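Local coordinates for taurocyamine kinase (PDB 4WOD), which reversibly transfers a phosphoryl group from ATP to taurocyamine, giving N-phosphotaurocyamine and ADP, with magnesium as cofactor, at residues 181-186 with 211-216; 215-220 with 225-230; 638-643 with 665-670. The protein carries 4 engineered substitutions. One frame throughout, in Å; residues are numbered along the deposited sequence.

Contact 1. Residues 181-186 with 211-216; sequences DHFLFR and KQKNFL
F183 meets L216 and K213 along the length of its side chain, and nearly everything that segments 181-186 and 211-216 share passes through this one residue. At its base, CB of F183 touches CD1 of L216 at 4.0 Å. The ring leaves on the side opposite the carbonyl carbon (chi1 -65°), which carries its far end towards the turn at K213. There CE2 of F183 lies 4.0 Å from CD of K213, a methylene that comes to the rim of the ring close to its plane, and CZ of F183 is 4.2 Å from CB of K213. The lysine chain is extended beyond CG and set at about a right angle to the F183 side chain, passing its rim, so its aliphatic part borders the edge. One face of the ring carries a carbonyl from its own segment: O of D181 stands 3.4 Å above the plane, offset toward the rim.

The second point of contact is the backbone carbonyl of F183, whose O is 3.6 Å from CD1 of L216. L216 has CG anti to its backbone N (chi1 167°), which, with chi2 75°, brings CD1 within reach of both O and CB of F183. The same oxygen accepts a hydrogen bond from the indole N-H of W218. NZ of K213 is 4.8 Å from OD2 of D181, too far for a salt bridge, though the opposite charges may attract weakly. Contact across the segments is thus mainly van der Waals, with 213 Å² buried in total.

H182, a predicted ATP-binding residue, has positive phi in the Schellman motif that ends helix 172-180, and the chain then turns into F183. The side chain of F183 also touches I207 and I209 of strand 206-210 and M230 of strand 225-232, so the loop after the helix rests on three successive sheet strands.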
loop_
_atom_site.group_PDB
_atom_site.type_symbol
_atom_site.label_atom_id
_atom_site.label_comp_id
_atom_site.label_asym_id
_atom_site.label_seq_id
_atom_site.Cartn_x
_atom_site.Cartn_y
_atom_site.Cartn_z
ATOM N N ASP A 181 -26.160 -19.831 10.813
ATOM C CA ASP A 181 -25.828 -20.406 9.513
ATOM C C ASP A 181 -25.465 -19.327 8.485
ATOM O O ASP A 181 -25.239 -19.625 7.319
ATOM C CB ASP A 181 -26.990 -21.258 9.009
ATOM C CG ASP A 181 -27.204 -22.491 9.862
ATOM O OD1 ASP A 181 -26.214 -22.982 10.447
ATOM O OD2 ASP A 181 -28.355 -22.959 9.963
ATOM N N HIS A 182 -25.415 -18.082 8.945
ATOM C CA HIS A 182 -25.093 -16.920 8.116
ATOM C C HIS A 182 -26.022 -16.770 6.923
ATOM O O HIS A 182 -25.596 -16.375 5.839
ATOM C CB HIS A 182 -23.641 -16.990 7.654
ATOM C CG HIS A 182 -22.674 -17.087 8.787
ATOM N ND1 HIS A 182 -22.077 -18.274 9.158
ATOM C CD2 HIS A 182 -22.241 -16.155 9.670
ATOM C CE1 HIS A 182 -21.297 -18.064 10.204
ATOM N NE2 HIS A 182 -21.380 -16.787 10.535
ATOM N N PHE A 183 -27.298 -17.076 7.132
ATOM C CA PHE A 183 -28.305 -16.831 6.113
ATOM C C PHE A 183 -29.079 -15.547 6.382
ATOM O O PHE A 183 -29.734 -15.009 5.491
ATOM C CB PHE A 183 -29.270 -18.007 6.028
ATOM C CG PHE A 183 -28.623 -19.277 5.567
ATOM C CD1 PHE A 183 -27.491 -19.236 4.766
ATOM C CD2 PHE A 183 -29.133 -20.507 5.945
ATOM C CE1 PHE A 183 -26.884 -20.408 4.337
ATOM C CE2 PHE A 183 -28.534 -21.687 5.518
ATOM C CZ PHE A 183 -27.409 -21.635 4.714
ATOM N N LEU A 184 -29.012 -15.052 7.609
ATOM C CA LEU A 184 -29.881 -13.945 7.991
ATOM C C LEU A 184 -29.108 -12.653 8.193
ATOM O O LEU A 184 -28.011 -12.646 8.757
ATOM C CB LEU A 184 -30.658 -14.286 9.259
ATOM C CG LEU A 184 -31.728 -13.276 9.669
ATOM C CD1 LEU A 184 -32.682 -13.022 8.508
ATOM C CD2 LEU A 184 -32.479 -13.766 10.895
ATOM N N PHE A 185 -29.694 -11.554 7.729
ATOM C CA PHE A 185 -29.089 -10.255 7.922
ATOM C C PHE A 185 -29.708 -9.577 9.119
ATOM O O PHE A 185 -30.834 -9.896 9.506
ATOM C CB PHE A 185 -29.234 -9.386 6.675
ATOM C CG PHE A 185 -30.658 -9.176 6.210
ATOM C CD1 PHE A 185 -31.412 -8.114 6.684
ATOM C CD2 PHE A 185 -31.211 -9.994 5.234
ATOM C CE1 PHE A 185 -32.687 -7.882 6.210
ATOM C CE2 PHE A 185 -32.493 -9.778 4.774
ATOM C CZ PHE A 185 -33.232 -8.716 5.260
ATOM N N ARG A 186 -28.967 -8.644 9.705
ATOM C CA ARG A 186 -29.418 -7.959 10.909
ATOM C C ARG A 186 -29.364 -6.452 10.710
ATOM O O ARG A 186 -28.747 -5.970 9.762
ATOM C CB ARG A 186 -28.564 -8.364 12.120
ATOM C CG ARG A 186 -28.715 -9.822 12.540
ATOM C CD ARG A 186 -27.786 -10.162 13.705
ATOM N NE ARG A 186 -26.425 -9.675 13.485
ATOM C CZ ARG A 186 -25.504 -9.575 14.439
ATOM N NH1 ARG A 186 -25.793 -9.937 15.683
ATOM N NH2 ARG A 186 -24.291 -9.117 14.149
ATOM N N LYS A 211 -33.421 -25.693 -1.064
ATOM C CA LYS A 211 -33.284 -26.903 -0.266
ATOM C C LYS A 211 -31.826 -27.304 -0.106
ATOM O O LYS A 211 -31.429 -27.730 0.971
ATOM C CB LYS A 211 -34.096 -28.040 -0.881
ATOM C CG LYS A 211 -35.594 -27.786 -0.812
ATOM C CD LYS A 211 -36.416 -29.007 -1.212
ATOM C CE LYS A 211 -36.802 -28.948 -2.685
ATOM N NZ LYS A 211 -38.099 -29.637 -2.939
ATOM N N GLN A 212 -31.017 -27.120 -1.153
ATOM C CA GLN A 212 -29.599 -27.500 -1.095
ATOM C C GLN A 212 -28.748 -26.509 -0.314
ATOM O O GLN A 212 -27.557 -26.734 -0.133
ATOM C CB GLN A 212 -28.996 -27.639 -2.503
ATOM C CG GLN A 212 -29.706 -28.582 -3.447
ATOM C CD GLN A 212 -30.707 -27.860 -4.321
ATOM O OE1 GLN A 212 -31.723 -27.339 -3.831
ATOM N NE2 GLN A 212 -30.428 -27.808 -5.626
ATOM N N LYS A 213 -29.347 -25.398 0.112
ATOM C CA LYS A 213 -28.642 -24.369 0.885
ATOM C C LYS A 213 -27.384 -23.824 0.192
ATOM O O LYS A 213 -26.396 -23.497 0.848
ATOM C CB LYS A 213 -28.278 -24.906 2.270
ATOM C CG LYS A 213 -29.480 -25.450 3.050
ATOM C CD LYS A 213 -29.229 -25.494 4.549
ATOM C CE LYS A 213 -30.455 -26.062 5.274
ATOM N NZ LYS A 213 -30.408 -25.887 6.760
ATOM N N ASN A 214 -27.429 -23.731 -1.132
ATOM C CA ASN A 214 -26.341 -23.150 -1.911
ATOM C C ASN A 214 -26.818 -21.937 -2.736
ATOM O O ASN A 214 -26.104 -21.458 -3.620
ATOM C CB ASN A 214 -25.715 -24.213 -2.825
ATOM C CG ASN A 214 -26.714 -24.801 -3.801
ATOM O OD1 ASN A 214 -27.801 -24.254 -3.991
ATOM N ND2 ASN A 214 -26.342 -25.909 -4.443
ATOM N N PHE A 215 -28.030 -21.473 -2.433
ATOM C CA PHE A 215 -28.684 -20.350 -3.111
ATOM C C PHE A 215 -29.469 -19.580 -2.073
ATOM O O PHE A 215 -30.287 -20.145 -1.359
ATOM C CB PHE A 215 -29.604 -20.829 -4.233
ATOM C CG PHE A 215 -30.317 -19.712 -4.971
ATOM C CD1 PHE A 215 -29.656 -18.978 -5.951
ATOM C CD2 PHE A 215 -31.653 -19.419 -4.704
ATOM C CE1 PHE A 215 -30.309 -17.952 -6.640
ATOM C CE2 PHE A 215 -32.315 -18.397 -5.386
ATOM C CZ PHE A 215 -31.641 -17.666 -6.359
ATOM N N LEU A 216 -29.214 -18.283 -1.978
ATOM C CA LEU A 216 -29.740 -17.488 -0.872
ATOM C C LEU A 216 -30.174 -16.116 -1.382
ATOM O O LEU A 216 -29.441 -15.492 -2.182
ATOM C CB LEU A 216 -28.673 -17.351 0.216
ATOM C CG LEU A 216 -28.887 -16.313 1.318
ATOM C CD1 LEU A 216 -29.930 -16.782 2.329
ATOM C CD2 LEU A 216 -27.579 -15.967 2.019
#

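Contact 2. Residues 215-220 with 225-230; sequences FLVWIN and IRVISM
F215 brings CE1 and CZ of its ring to CG1 of V227, at 3.4 Å for CE1, the two side chains meeting obliquely; the carbon-carbon distance marks tight packing. With CG of F215 anti to N (chi1 180°), the ring reaches its partner diagonally beyond S229, with which F215 is paired. On the same face V217 and I225 run side by side, CG1 of V217 lying 3.7 Å from CG2 of I225.

The other face carries L216, W218, R226 and I228. CD2 of L216 is 4.1 Å from CD1 of I228, and CE of M230 comes to 3.7 Å from CB of L216. Four backbone bonds set the antiparallel register: L216 and I228 form one hydrogen-bonded pair, W218 and R226 the next. N of W218 reaches O of R226 at 2.9 Å, with 165° at the hydrogen.

R226, a predicted ATP-binding residue, touches the bound arginine and makes a salt bridge to D223. This beta hairpin lies inside the sheet, between strands 206-210 and 117-126; helix 236-251 packs on F215 and V227, and helix 139-154 on I225 and I219.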
loop_
_atom_site.group_PDB
_atom_site.type_symbol
_atom_site.label_atom_id
_atom_site.label_comp_id
_atom_site.label_asym_id
_atom_site.label_seq_id
_atom_site.Cartn_x
_atom_site.Cartn_y
_atom_site.Cartn_z
ATOM N N PHE A 215 -28.030 -21.473 -2.433
ATOM C CA PHE A 215 -28.684 -20.350 -3.111
ATOM C C PHE A 215 -29.469 -19.580 -2.073
ATOM O O PHE A 215 -30.287 -20.145 -1.359
ATOM C CB PHE A 215 -29.604 -20.829 -4.233
ATOM C CG PHE A 215 -30.317 -19.712 -4.971
ATOM C CD1 PHE A 215 -29.656 -18.978 -5.951
ATOM C CD2 PHE A 215 -31.653 -19.419 -4.704
ATOM C CE1 PHE A 215 -30.309 -17.952 -6.640
ATOM C CE2 PHE A 215 -32.315 -18.397 -5.386
ATOM C CZ PHE A 215 -31.641 -17.666 -6.359
ATOM N N LEU A 216 -29.214 -18.283 -1.978
ATOM C CA LEU A 216 -29.740 -17.488 -0.872
ATOM C C LEU A 216 -30.174 -16.116 -1.382
ATOM O O LEU A 216 -29.441 -15.492 -2.182
ATOM C CB LEU A 216 -28.673 -17.351 0.216
ATOM C CG LEU A 216 -28.887 -16.313 1.318
ATOM C CD1 LEU A 216 -29.930 -16.782 2.329
ATOM C CD2 LEU A 216 -27.579 -15.967 2.019
ATOM N N VAL A 217 -31.355 -15.649 -0.974
ATOM C CA VAL A 217 -31.818 -14.326 -1.431
ATOM C C VAL A 217 -32.247 -13.409 -0.295
ATOM O O VAL A 217 -33.058 -13.801 0.542
ATOM C CB VAL A 217 -33.004 -14.432 -2.423
ATOM C CG1 VAL A 217 -33.411 -13.042 -2.878
ATOM C CG2 VAL A 217 -32.630 -15.277 -3.640
ATOM N N TRP A 218 -31.706 -12.189 -0.278
ATOM C CA TRP A 218 -32.103 -11.165 0.686
ATOM C C TRP A 218 -33.056 -10.173 0.027
ATOM O O TRP A 218 -32.744 -9.589 -1.030
ATOM C CB TRP A 218 -30.875 -10.432 1.235
ATOM C CG TRP A 218 -30.057 -11.249 2.189
ATOM C CD1 TRP A 218 -30.345 -12.502 2.654
ATOM C CD2 TRP A 218 -28.814 -10.868 2.809
ATOM N NE1 TRP A 218 -29.367 -12.920 3.522
ATOM C CE2 TRP A 218 -28.417 -11.941 3.634
ATOM C CE3 TRP A 218 -28.005 -9.727 2.744
ATOM C CZ2 TRP A 218 -27.238 -11.905 4.392
ATOM C CZ3 TRP A 218 -26.837 -9.691 3.501
ATOM C CH2 TRP A 218 -26.468 -10.775 4.314
ATOM N N ILE A 219 -34.218 -9.985 0.645
ATOM C CA ILE A 219 -35.201 -9.040 0.152
ATOM C C ILE A 219 -35.232 -7.798 1.036
ATOM O O ILE A 219 -35.509 -7.890 2.234
ATOM C CB ILE A 219 -36.605 -9.666 0.096
ATOM C CG1 ILE A 219 -36.582 -10.934 -0.768
ATOM C CG2 ILE A 219 -37.624 -8.649 -0.434
ATOM C CD1 ILE A 219 -37.955 -11.482 -1.056
ATOM N N ASN A 220 -34.914 -6.653 0.432
ATOM C CA ASN A 220 -34.983 -5.330 1.069
ATOM C C ASN A 220 -34.039 -5.148 2.241
ATOM O O ASN A 220 -34.284 -4.325 3.140
ATOM C CB ASN A 220 -36.425 -5.029 1.478
ATOM C CG ASN A 220 -37.259 -4.578 0.297
ATOM O OD1 ASN A 220 -36.718 -3.986 -0.634
ATOM N ND2 ASN A 220 -38.574 -4.855 0.319
ATOM N N ILE A 225 -33.154 -6.597 -4.079
ATOM C CA ILE A 225 -32.772 -8.002 -4.109
ATOM C C ILE A 225 -31.261 -8.138 -4.054
ATOM O O ILE A 225 -30.542 -7.436 -4.774
ATOM C CB ILE A 225 -33.262 -8.703 -5.389
ATOM C CG1 ILE A 225 -34.651 -8.193 -5.790
ATOM C CG2 ILE A 225 -33.242 -10.196 -5.192
ATOM C CD1 ILE A 225 -35.121 -8.632 -7.178
ATOM N N ARG A 226 -30.781 -9.027 -3.191
ATOM C CA ARG A 226 -29.392 -9.450 -3.234
ATOM C C ARG A 226 -29.407 -10.966 -3.386
ATOM O O ARG A 226 -30.012 -11.671 -2.575
ATOM C CB ARG A 226 -28.600 -9.022 -1.987
ATOM C CG ARG A 226 -27.101 -9.217 -2.206
ATOM C CD ARG A 226 -26.189 -8.552 -1.169
ATOM N NE ARG A 226 -26.338 -7.098 -0.987
ATOM C CZ ARG A 226 -26.335 -6.163 -1.944
ATOM N NH1 ARG A 226 -26.456 -4.889 -1.591
ATOM N NH2 ARG A 226 -26.238 -6.461 -3.239
ATOM N N VAL A 227 -28.788 -11.446 -4.454
ATOM C CA VAL A 227 -28.745 -12.874 -4.751
ATOM C C VAL A 227 -27.324 -13.409 -4.587
ATOM O O VAL A 227 -26.344 -12.834 -5.106
ATOM C CB VAL A 227 -29.259 -13.160 -6.168
ATOM C CG1 VAL A 227 -29.524 -14.652 -6.345
ATOM C CG2 VAL A 227 -30.531 -12.357 -6.437
ATOM N N ILE A 228 -27.221 -14.511 -3.856
ATOM C CA ILE A 228 -25.953 -15.108 -3.461
ATOM C C ILE A 228 -25.966 -16.615 -3.705
ATOM O O ILE A 228 -26.858 -17.315 -3.213
ATOM C CB ILE A 228 -25.673 -14.842 -1.977
ATOM C CG1 ILE A 228 -25.791 -13.336 -1.689
ATOM C CG2 ILE A 228 -24.321 -15.423 -1.558
ATOM C CD1 ILE A 228 -26.002 -13.000 -0.248
ATOM N N SER A 229 -25.011 -17.085 -4.510
ATOM C CA SER A 229 -24.730 -18.514 -4.692
ATOM C C SER A 229 -23.440 -18.858 -3.930
ATOM O O SER A 229 -22.493 -18.092 -3.961
ATOM C CB SER A 229 -24.609 -18.843 -6.181
ATOM O OG SER A 229 -24.346 -20.222 -6.394
ATOM N N MET A 230 -23.384 -20.001 -3.272
ATOM C CA MET A 230 -22.249 -20.336 -2.468
ATOM C C MET A 230 -22.118 -21.827 -2.180
ATOM O O MET A 230 -23.055 -22.516 -2.201
ATOM C CB MET A 230 -22.308 -19.594 -1.171
ATOM C CG MET A 230 -23.378 -20.049 -0.233
ATOM S SD MET A 230 -25.005 -19.504 -0.658
ATOM C CE MET A 230 -25.886 -19.621 0.881
#

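Contact 3. Residues 638-643 with 665-670; sequences SMRASV and MLQARG
The predicted ATP site of the second repeat brings R640 and R669 together, with Q667 beside them. NH2 of R640 is the atom on which the contact turns: it lies 3.6 Å from NE of R669 and 3.8 Å from NE2 of Q667. R640 gets there as a straight arm, CG anti to the backbone N (chi1 -178°) and the chain extended as far as NE. It crosses both partners at about a right angle. Seen from R669, NH2 of R640 sits at the edge of the guanidinium, in its plane, while the two guanidinium planes are turned 35° from one another. The amide nitrogen of Q667 is likewise at the edge of the R640 group, near its plane, but the amide itself is tilted by 53°.

In the sheet, strand 639-646 and strand 666-669 are not direct neighbours, for strand 682-687 runs between them. This explains why only long side chains span the gap and why no more than 87 Å² is buried. The intervening strand also supplies the counter-charge: D684 makes salt bridges with NH2 of R640 through OD1 and with NH2 of R669 through OD2. One carboxylate therefore holds both guanidinium groups and would probably offset much of their positive charge. Water 1 adds a second bridge, accepting a bond from NH1 of R640 at 2.8 Å and a weak one from NH2 of R669 at 3.4 Å.

R640 additionally packs on R486 of strand 480-489, another predicted ATP-binding residue, an assembly consistent with a pocket for phosphates. M665, with positive phi, is the C-prime residue of the Schellman motif that ends helix 658-663, and the outermost strand carrying Q667 and R669 starts directly after it.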
loop_
_atom_site.group_PDB
_atom_site.type_symbol
_atom_site.label_atom_id
_atom_site.label_comp_id
_atom_site.label_asym_id
_atom_site.label_seq_id
_atom_site.Cartn_x
_atom_site.Cartn_y
_atom_site.Cartn_z
ATOM N N SER A 638 30.667 5.158 2.921
ATOM C CA SER A 638 29.246 5.352 3.155
ATOM C C SER A 638 28.943 6.797 3.513
ATOM O O SER A 638 28.024 7.053 4.271
ATOM C CB SER A 638 28.743 4.437 4.269
ATOM O OG SER A 638 27.327 4.412 4.263
ATOM N N MET A 639 29.738 7.717 2.985
ATOM C CA MET A 639 29.739 9.106 3.437
ATOM C C MET A 639 29.195 10.033 2.393
ATOM O O MET A 639 29.635 10.023 1.244
ATOM C CB MET A 639 31.145 9.565 3.812
ATOM C CG MET A 639 31.200 11.015 4.289
ATOM S SD MET A 639 32.800 11.475 4.992
ATOM C CE MET A 639 32.619 10.779 6.654
ATOM N N ARG A 640 28.247 10.854 2.812
ATOM C CA ARG A 640 27.702 11.884 1.968
ATOM C C ARG A 640 27.780 13.218 2.695
ATOM O O ARG A 640 27.106 13.422 3.708
ATOM C CB ARG A 640 26.255 11.550 1.574
ATOM C CG ARG A 640 25.599 12.563 0.633
ATOM C CD ARG A 640 24.131 12.166 0.401
ATOM N NE ARG A 640 23.408 13.046 -0.510
ATOM C CZ ARG A 640 22.887 14.226 -0.174
ATOM N NH1 ARG A 640 23.025 14.696 1.059
ATOM N NH2 ARG A 640 22.228 14.943 -1.076
ATOM N N ALA A 641 28.651 14.093 2.198
ATOM C CA ALA A 641 28.735 15.469 2.675
ATOM C C ALA A 641 28.013 16.377 1.697
ATOM O O ALA A 641 28.147 16.234 0.480
ATOM C CB ALA A 641 30.167 15.905 2.826
ATOM N N SER A 642 27.282 17.343 2.218
ATOM C CA SER A 642 26.445 18.134 1.350
ATOM C C SER A 642 26.260 19.538 1.871
ATOM O O SER A 642 26.495 19.813 3.051
ATOM C CB SER A 642 25.085 17.452 1.168
ATOM O OG SER A 642 24.353 17.458 2.377
ATOM N N VAL A 643 25.857 20.430 0.972
ATOM C CA VAL A 643 25.482 21.791 1.340
ATOM C C VAL A 643 24.192 22.180 0.656
ATOM O O VAL A 643 23.886 21.708 -0.437
ATOM C CB VAL A 643 26.569 22.838 0.959
ATOM C CG1 VAL A 643 27.815 22.657 1.803
ATOM C CG2 VAL A 643 26.886 22.784 -0.541
ATOM N N MET A 665 32.860 15.615 -9.671
ATOM C CA MET A 665 32.212 14.412 -9.145
ATOM C C MET A 665 31.231 14.756 -8.024
ATOM O O MET A 665 31.267 14.192 -6.921
ATOM C CB MET A 665 33.271 13.406 -8.690
ATOM C CG MET A 665 34.092 12.861 -9.868
ATOM S SD MET A 665 35.506 11.815 -9.437
ATOM C CE MET A 665 36.630 13.019 -8.718
ATOM N N LEU A 666 30.359 15.709 -8.338
ATOM C CA LEU A 666 29.326 16.176 -7.437
ATOM C C LEU A 666 27.963 15.831 -7.996
ATOM O O LEU A 666 27.806 15.656 -9.206
ATOM C CB LEU A 666 29.415 17.683 -7.231
ATOM C CG LEU A 666 30.676 18.252 -6.599
ATOM C CD1 LEU A 666 30.648 19.770 -6.710
ATOM C CD2 LEU A 666 30.744 17.816 -5.145
ATOM N N GLN A 667 26.981 15.738 -7.107
ATOM C CA GLN A 667 25.602 15.549 -7.517
ATOM C C GLN A 667 24.831 16.788 -7.111
ATOM O O GLN A 667 25.105 17.365 -6.056
ATOM C CB GLN A 667 25.004 14.297 -6.876
ATOM C CG GLN A 667 23.485 14.251 -6.945
ATOM C CD GLN A 667 22.873 13.365 -5.876
ATOM O OE1 GLN A 667 22.823 12.140 -6.022
ATOM N NE2 GLN A 667 22.400 13.981 -4.791
ATOM N N ALA A 668 23.890 17.212 -7.951
ATOM C CA ALA A 668 23.071 18.386 -7.659
ATOM C C ALA A 668 21.587 18.039 -7.728
ATOM O O ALA A 668 21.163 17.306 -8.618
ATOM C CB ALA A 668 23.392 19.509 -8.620
ATOM N N ARG A 669 20.804 18.553 -6.784
ATOM C CA ARG A 669 19.352 18.373 -6.813
ATOM C C ARG A 669 18.634 19.659 -6.369
ATOM O O ARG A 669 18.984 20.265 -5.354
ATOM C CB ARG A 669 18.926 17.176 -5.941
ATOM C CG ARG A 669 19.211 17.341 -4.460
ATOM C CD ARG A 669 18.774 16.142 -3.614
ATOM N NE ARG A 669 19.069 16.355 -2.193
ATOM C CZ ARG A 669 18.254 16.966 -1.335
ATOM N NH1 ARG A 669 17.077 17.431 -1.745
ATOM N NH2 ARG A 669 18.618 17.115 -0.064
ATOM N N GLY A 670 17.637 20.077 -7.144
ATOM C CA GLY A 670 16.926 21.316 -6.876
ATOM C C GLY A 670 15.655 21.126 -6.071
ATOM O O GLY A 670 15.289 20.001 -5.731
HETATM O O HOH W 1 21.346 16.722 1.934
#

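In the fold
From the N terminus, contact 1 comes first, closing the excursion from the end of helix 172-180 through helix 190-194 and strand 206-210 to the start of strand 215-219. Contact 2 begins where contact 1 ends, sharing F215 and L216, and closes the much shorter hairpin to strand 225-232. The two are consecutive and neither encloses the other; their centres lie about 8 Å apart, and together they tie the loop after the helix to the sheet of the first catalytic domain. Contact 3 follows in series within the second repeat, closing the path through helix 658-663 to an outermost strand. Its centre is about 65 Å from that of contact 1, on the opposite side of the chain's centre.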